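Local coordinates for exonuclease mut-7 homolog (Aedes aegypti, PDB 7JW2), which probably acts as a magnesium-dependent 3'-5' exoribonuclease that trims the 3' ends of Argonaute-1-bound microRNAs, represented here by its exonuclease domain, at residues 11-24 with 61-75. Sequence-based numbering, arbitrary orientation.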
# COMPACT_ATOMS: atom_id res chain seq x y z
N HIS A 11 -5.56 6.65 -17.00
CA HIS A 11 -4.60 7.12 -16.00
C HIS A 11 -5.24 8.05 -14.98
O HIS A 11 -4.53 8.75 -14.26
CB HIS A 11 -3.41 7.79 -16.70
CG HIS A 11 -2.53 6.82 -17.42
ND1 HIS A 11 -1.60 6.03 -16.77
CD2 HIS A 11 -2.45 6.48 -18.73
CE1 HIS A 11 -0.98 5.27 -17.64
NE2 HIS A 11 -1.48 5.52 -18.84
N VAL A 12 -6.57 8.07 -14.92
CA VAL A 12 -7.33 8.78 -13.91
C VAL A 12 -8.05 7.73 -13.07
O VAL A 12 -8.85 6.95 -13.61
CB VAL A 12 -8.33 9.76 -14.53
CG1 VAL A 12 -9.14 10.46 -13.46
CG2 VAL A 12 -7.59 10.77 -15.41
N HIS A 13 -7.77 7.70 -11.77
CA HIS A 13 -8.15 6.58 -10.91
C HIS A 13 -9.05 7.05 -9.78
O HIS A 13 -8.65 7.90 -8.98
CB HIS A 13 -6.90 5.90 -10.33
CG HIS A 13 -5.84 5.64 -11.35
ND1 HIS A 13 -5.86 4.55 -12.19
CD2 HIS A 13 -4.73 6.35 -11.67
CE1 HIS A 13 -4.80 4.59 -12.98
NE2 HIS A 13 -4.10 5.67 -12.68
N LEU A 14 -10.25 6.48 -9.69
CA LEU A 14 -11.11 6.70 -8.55
C LEU A 14 -10.73 5.68 -7.49
O LEU A 14 -10.87 4.47 -7.70
CB LEU A 14 -12.59 6.60 -8.92
CG LEU A 14 -13.59 6.91 -7.79
CD1 LEU A 14 -13.46 8.33 -7.28
CD2 LEU A 14 -15.04 6.63 -8.22
N VAL A 15 -10.24 6.16 -6.36
CA VAL A 15 -9.76 5.29 -5.28
C VAL A 15 -10.91 5.16 -4.28
O VAL A 15 -11.20 6.08 -3.51
CB VAL A 15 -8.49 5.86 -4.64
CG1 VAL A 15 -8.12 5.06 -3.39
CG2 VAL A 15 -7.36 5.83 -5.65
N ASP A 16 -11.59 4.00 -4.30
CA ASP A 16 -12.81 3.83 -3.52
C ASP A 16 -12.80 2.52 -2.74
O ASP A 16 -13.86 2.03 -2.33
CB ASP A 16 -14.06 3.93 -4.40
CG ASP A 16 -14.08 2.92 -5.53
OD1 ASP A 16 -13.15 2.10 -5.63
OD2 ASP A 16 -15.03 2.96 -6.34
N SER A 17 -11.62 1.96 -2.52
CA SER A 17 -11.48 0.68 -1.84
C SER A 17 -10.06 0.61 -1.30
O SER A 17 -9.16 1.34 -1.75
CB SER A 17 -11.77 -0.48 -2.78
OG SER A 17 -10.73 -0.65 -3.72
N LYS A 18 -9.85 -0.30 -0.34
CA LYS A 18 -8.55 -0.36 0.32
C LYS A 18 -7.48 -0.86 -0.64
O LYS A 18 -6.35 -0.34 -0.62
CB LYS A 18 -8.62 -1.22 1.58
CG LYS A 18 -8.39 -0.35 2.82
CD LYS A 18 -8.88 -0.93 4.14
CE LYS A 18 -9.52 0.19 4.96
NZ LYS A 18 -9.18 0.19 6.39
N ASP A 19 -7.80 -1.82 -1.51
CA ASP A 19 -6.81 -2.27 -2.49
C ASP A 19 -6.38 -1.14 -3.41
O ASP A 19 -5.20 -1.02 -3.74
CB ASP A 19 -7.34 -3.45 -3.31
CG ASP A 19 -8.67 -3.17 -3.99
OD1 ASP A 19 -8.72 -3.17 -5.24
OD2 ASP A 19 -9.65 -2.96 -3.28
N LYS A 20 -7.31 -0.28 -3.81
CA LYS A 20 -6.97 0.83 -4.69
C LYS A 20 -6.13 1.87 -3.96
O LYS A 20 -5.24 2.48 -4.56
CB LYS A 20 -8.24 1.47 -5.27
CG LYS A 20 -8.94 0.57 -6.28
CD LYS A 20 -10.28 1.14 -6.72
CE LYS A 20 -11.07 0.09 -7.49
NZ LYS A 20 -12.48 0.51 -7.67
N PHE A 21 -6.40 2.07 -2.67
CA PHE A 21 -5.62 3.01 -1.86
C PHE A 21 -4.16 2.57 -1.76
O PHE A 21 -3.23 3.38 -1.93
CB PHE A 21 -6.27 3.12 -0.48
CG PHE A 21 -5.58 4.06 0.46
CD1 PHE A 21 -4.67 3.58 1.39
CD2 PHE A 21 -5.87 5.41 0.44
CE1 PHE A 21 -4.05 4.45 2.27
CE2 PHE A 21 -5.25 6.28 1.33
CZ PHE A 21 -4.34 5.79 2.23
N TYR A 22 -3.92 1.28 -1.50
CA TYR A 22 -2.54 0.81 -1.38
C TYR A 22 -1.85 0.74 -2.74
O TYR A 22 -0.63 0.94 -2.81
CB TYR A 22 -2.50 -0.53 -0.64
CG TYR A 22 -2.69 -0.30 0.84
CD1 TYR A 22 -1.71 0.34 1.58
CD2 TYR A 22 -3.86 -0.65 1.48
CE1 TYR A 22 -1.87 0.59 2.93
CE2 TYR A 22 -4.03 -0.40 2.84
CZ TYR A 22 -3.04 0.23 3.55
OH TYR A 22 -3.21 0.49 4.89
N ALA A 23 -2.59 0.49 -3.82
CA ALA A 23 -1.98 0.58 -5.15
C ALA A 23 -1.55 2.01 -5.44
O ALA A 23 -0.46 2.25 -5.99
CB ALA A 23 -2.96 0.08 -6.21
N MET A 24 -2.38 2.99 -5.07
CA MET A 24 -2.00 4.39 -5.17
C MET A 24 -0.75 4.68 -4.35
O MET A 24 0.20 5.33 -4.84
CB MET A 24 -3.16 5.28 -4.72
CG MET A 24 -2.77 6.74 -4.56
SD MET A 24 -4.06 7.66 -3.68
CE MET A 24 -3.71 7.14 -1.98
N VAL A 61 -3.54 10.55 -12.16
CA VAL A 61 -4.26 11.30 -11.14
C VAL A 61 -5.09 10.33 -10.33
O VAL A 61 -5.81 9.50 -10.90
CB VAL A 61 -5.15 12.41 -11.74
CG1 VAL A 61 -5.81 13.19 -10.62
CG2 VAL A 61 -4.31 13.34 -12.61
N TYR A 62 -4.98 10.41 -9.01
CA TYR A 62 -5.75 9.60 -8.08
C TYR A 62 -6.75 10.47 -7.35
O TYR A 62 -6.41 11.56 -6.86
CB TYR A 62 -4.83 8.92 -7.08
CG TYR A 62 -3.79 8.03 -7.71
CD1 TYR A 62 -2.53 8.51 -8.03
CD2 TYR A 62 -4.07 6.70 -8.00
CE1 TYR A 62 -1.57 7.69 -8.61
CE2 TYR A 62 -3.12 5.88 -8.58
CZ TYR A 62 -1.88 6.39 -8.89
OH TYR A 62 -0.93 5.57 -9.47
N MET A 63 -7.98 10.00 -7.23
CA MET A 63 -9.02 10.74 -6.52
C MET A 63 -9.53 9.85 -5.40
O MET A 63 -10.25 8.88 -5.68
CB MET A 63 -10.14 11.15 -7.47
CG MET A 63 -9.60 12.06 -8.56
SD MET A 63 -10.86 12.63 -9.70
CE MET A 63 -11.23 11.15 -10.59
N ILE A 64 -9.14 10.15 -4.16
CA ILE A 64 -9.58 9.35 -3.02
C ILE A 64 -11.01 9.75 -2.67
O ILE A 64 -11.26 10.90 -2.30
CB ILE A 64 -8.66 9.55 -1.80
CG1 ILE A 64 -7.19 9.30 -2.14
CG2 ILE A 64 -9.14 8.64 -0.63
CD1 ILE A 64 -6.27 9.87 -1.07
N ASP A 65 -11.94 8.78 -2.78
CA ASP A 65 -13.34 9.01 -2.42
C ASP A 65 -13.46 8.77 -0.92
O ASP A 65 -13.53 7.62 -0.47
CB ASP A 65 -14.27 8.10 -3.21
CG ASP A 65 -15.72 8.44 -2.98
OD1 ASP A 65 -16.03 8.99 -1.91
OD2 ASP A 65 -16.54 8.17 -3.87
N VAL A 66 -13.44 9.86 -0.16
CA VAL A 66 -13.42 9.72 1.29
C VAL A 66 -14.77 9.23 1.79
O VAL A 66 -14.85 8.55 2.83
CB VAL A 66 -13.02 11.06 1.93
CG1 VAL A 66 -13.09 10.99 3.45
CG2 VAL A 66 -11.59 11.45 1.47
N MET A 67 -15.84 9.55 1.07
CA MET A 67 -17.18 9.13 1.50
C MET A 67 -17.36 7.63 1.39
O MET A 67 -18.02 7.02 2.25
CB MET A 67 -18.23 9.86 0.66
CG MET A 67 -18.38 11.32 1.01
SD MET A 67 -19.63 12.14 -0.01
CE MET A 67 -21.10 11.29 0.51
N VAL A 68 -16.81 7.01 0.36
CA VAL A 68 -17.06 5.60 0.05
C VAL A 68 -15.97 4.68 0.60
O VAL A 68 -16.22 3.50 0.91
CB VAL A 68 -17.23 5.41 -1.47
CG1 VAL A 68 -17.38 3.94 -1.84
CG2 VAL A 68 -18.44 6.21 -1.97
N SER A 69 -14.74 5.19 0.75
CA SER A 69 -13.60 4.31 0.94
C SER A 69 -13.53 3.71 2.34
O SER A 69 -12.94 2.63 2.51
CB SER A 69 -12.31 5.07 0.66
OG SER A 69 -12.12 5.25 -0.72
N GLN A 70 -14.04 4.40 3.36
CA GLN A 70 -14.02 3.88 4.74
C GLN A 70 -12.60 3.63 5.24
O GLN A 70 -12.30 2.60 5.86
CB GLN A 70 -14.87 2.61 4.86
CG GLN A 70 -16.32 2.77 4.40
CD GLN A 70 -17.14 1.51 4.61
OE1 GLN A 70 -17.54 1.20 5.73
NE2 GLN A 70 -17.38 0.78 3.53
N LEU A 71 -11.71 4.58 5.00
CA LEU A 71 -10.33 4.49 5.46
C LEU A 71 -10.22 4.74 6.96
O LEU A 71 -10.99 5.52 7.53
CB LEU A 71 -9.48 5.48 4.67
CG LEU A 71 -9.45 5.16 3.17
CD1 LEU A 71 -9.02 6.39 2.37
CD2 LEU A 71 -8.54 3.99 2.88
N GLU A 72 -9.27 4.08 7.59
CA GLU A 72 -9.07 4.08 9.04
C GLU A 72 -7.81 4.84 9.42
O GLU A 72 -7.02 5.23 8.55
CB GLU A 72 -9.01 2.63 9.54
CG GLU A 72 -10.39 2.01 9.61
CD GLU A 72 -10.34 0.52 9.40
OE1 GLU A 72 -10.13 -0.20 10.38
OE2 GLU A 72 -10.51 0.09 8.24
N PRO A 73 -7.58 5.11 10.72
CA PRO A 73 -6.40 5.91 11.11
C PRO A 73 -5.09 5.39 10.55
O PRO A 73 -4.27 6.21 10.13
CB PRO A 73 -6.44 5.85 12.64
CG PRO A 73 -7.88 5.79 12.95
CD PRO A 73 -8.45 4.86 11.90
N LEU A 74 -4.88 4.07 10.49
CA LEU A 74 -3.63 3.54 9.92
C LEU A 74 -3.48 3.95 8.46
O LEU A 74 -2.36 4.26 8.02
CB LEU A 74 -3.60 2.01 10.06
CG LEU A 74 -2.46 1.18 9.46
CD1 LEU A 74 -2.59 0.94 7.96
CD2 LEU A 74 -1.13 1.80 9.79
N ASP A 75 -4.57 3.93 7.70
CA ASP A 75 -4.48 4.27 6.28
C ASP A 75 -4.09 5.73 6.09
O ASP A 75 -3.19 6.06 5.29
CB ASP A 75 -5.82 3.97 5.58
CG ASP A 75 -6.27 2.53 5.78
OD1 ASP A 75 -5.47 1.59 5.58
OD2 ASP A 75 -7.45 2.32 6.15
O HOH W 1 -9.82 3.84 -0.80
O HOH W 2 -6.25 -0.88 6.49
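Strands 12-15 and 61-65 run parallel in register, joined by five backbone hydrogen bonds from Val61 N to His11 O through Asp65 N to Val15 O. On one side of the pair, Tyr62 is sandwiched between strand and helix. His13 CD2 lies over one ring face, 3.5 Å from Tyr62 CE2, the two rings nearly parallel (23°) but slid so far apart that they barely overlap. Met24 takes the opposite face: with chi1 at 170° swinging CG away from the backbone nitrogen, this carbon sits 3.8 Å from the ring centroid of Tyr62 in a CH-pi contact. The chain runs on extended to the sulfur, which lies against Ile64 CG1, and the bend at chi3 turns the methyl toward Ile64 CD1. Asp60 holds the imidazole of His13, and Asp27 the hydroxyl of Tyr62. On the other sheet face, Val12 CG1 meets Met63 CE at 3.6 Å, next to helix 179-205.

Nearer the N-terminus of the helix, Leu71 CD2 rests over the Phe21 ring, 4.0 Å from its centroid, while the carbonyl oxygen of Asp75 faces that ring's edge. The Asp75 carboxylate is shared: OD2 accepts from Glu72 N at 2.9 Å and forms a salt bridge with Lys18 NZ, whose modelled place is less certain, and OD1 receives a weak bond from Tyr22 OH. A water also donates to Asp75 OD1. This polar end lies at the dimer interface, where Lys81 of the second subunit pairs with Glu72.

Strand 12-15 is the outermost strand on its side of the mixed sheet within this chain, and 61-65 joins it to the rest, in a DEDD-type, RNase H-like exonuclease fold with helix 18-28 packed on the Tyr62 and Ile64 face.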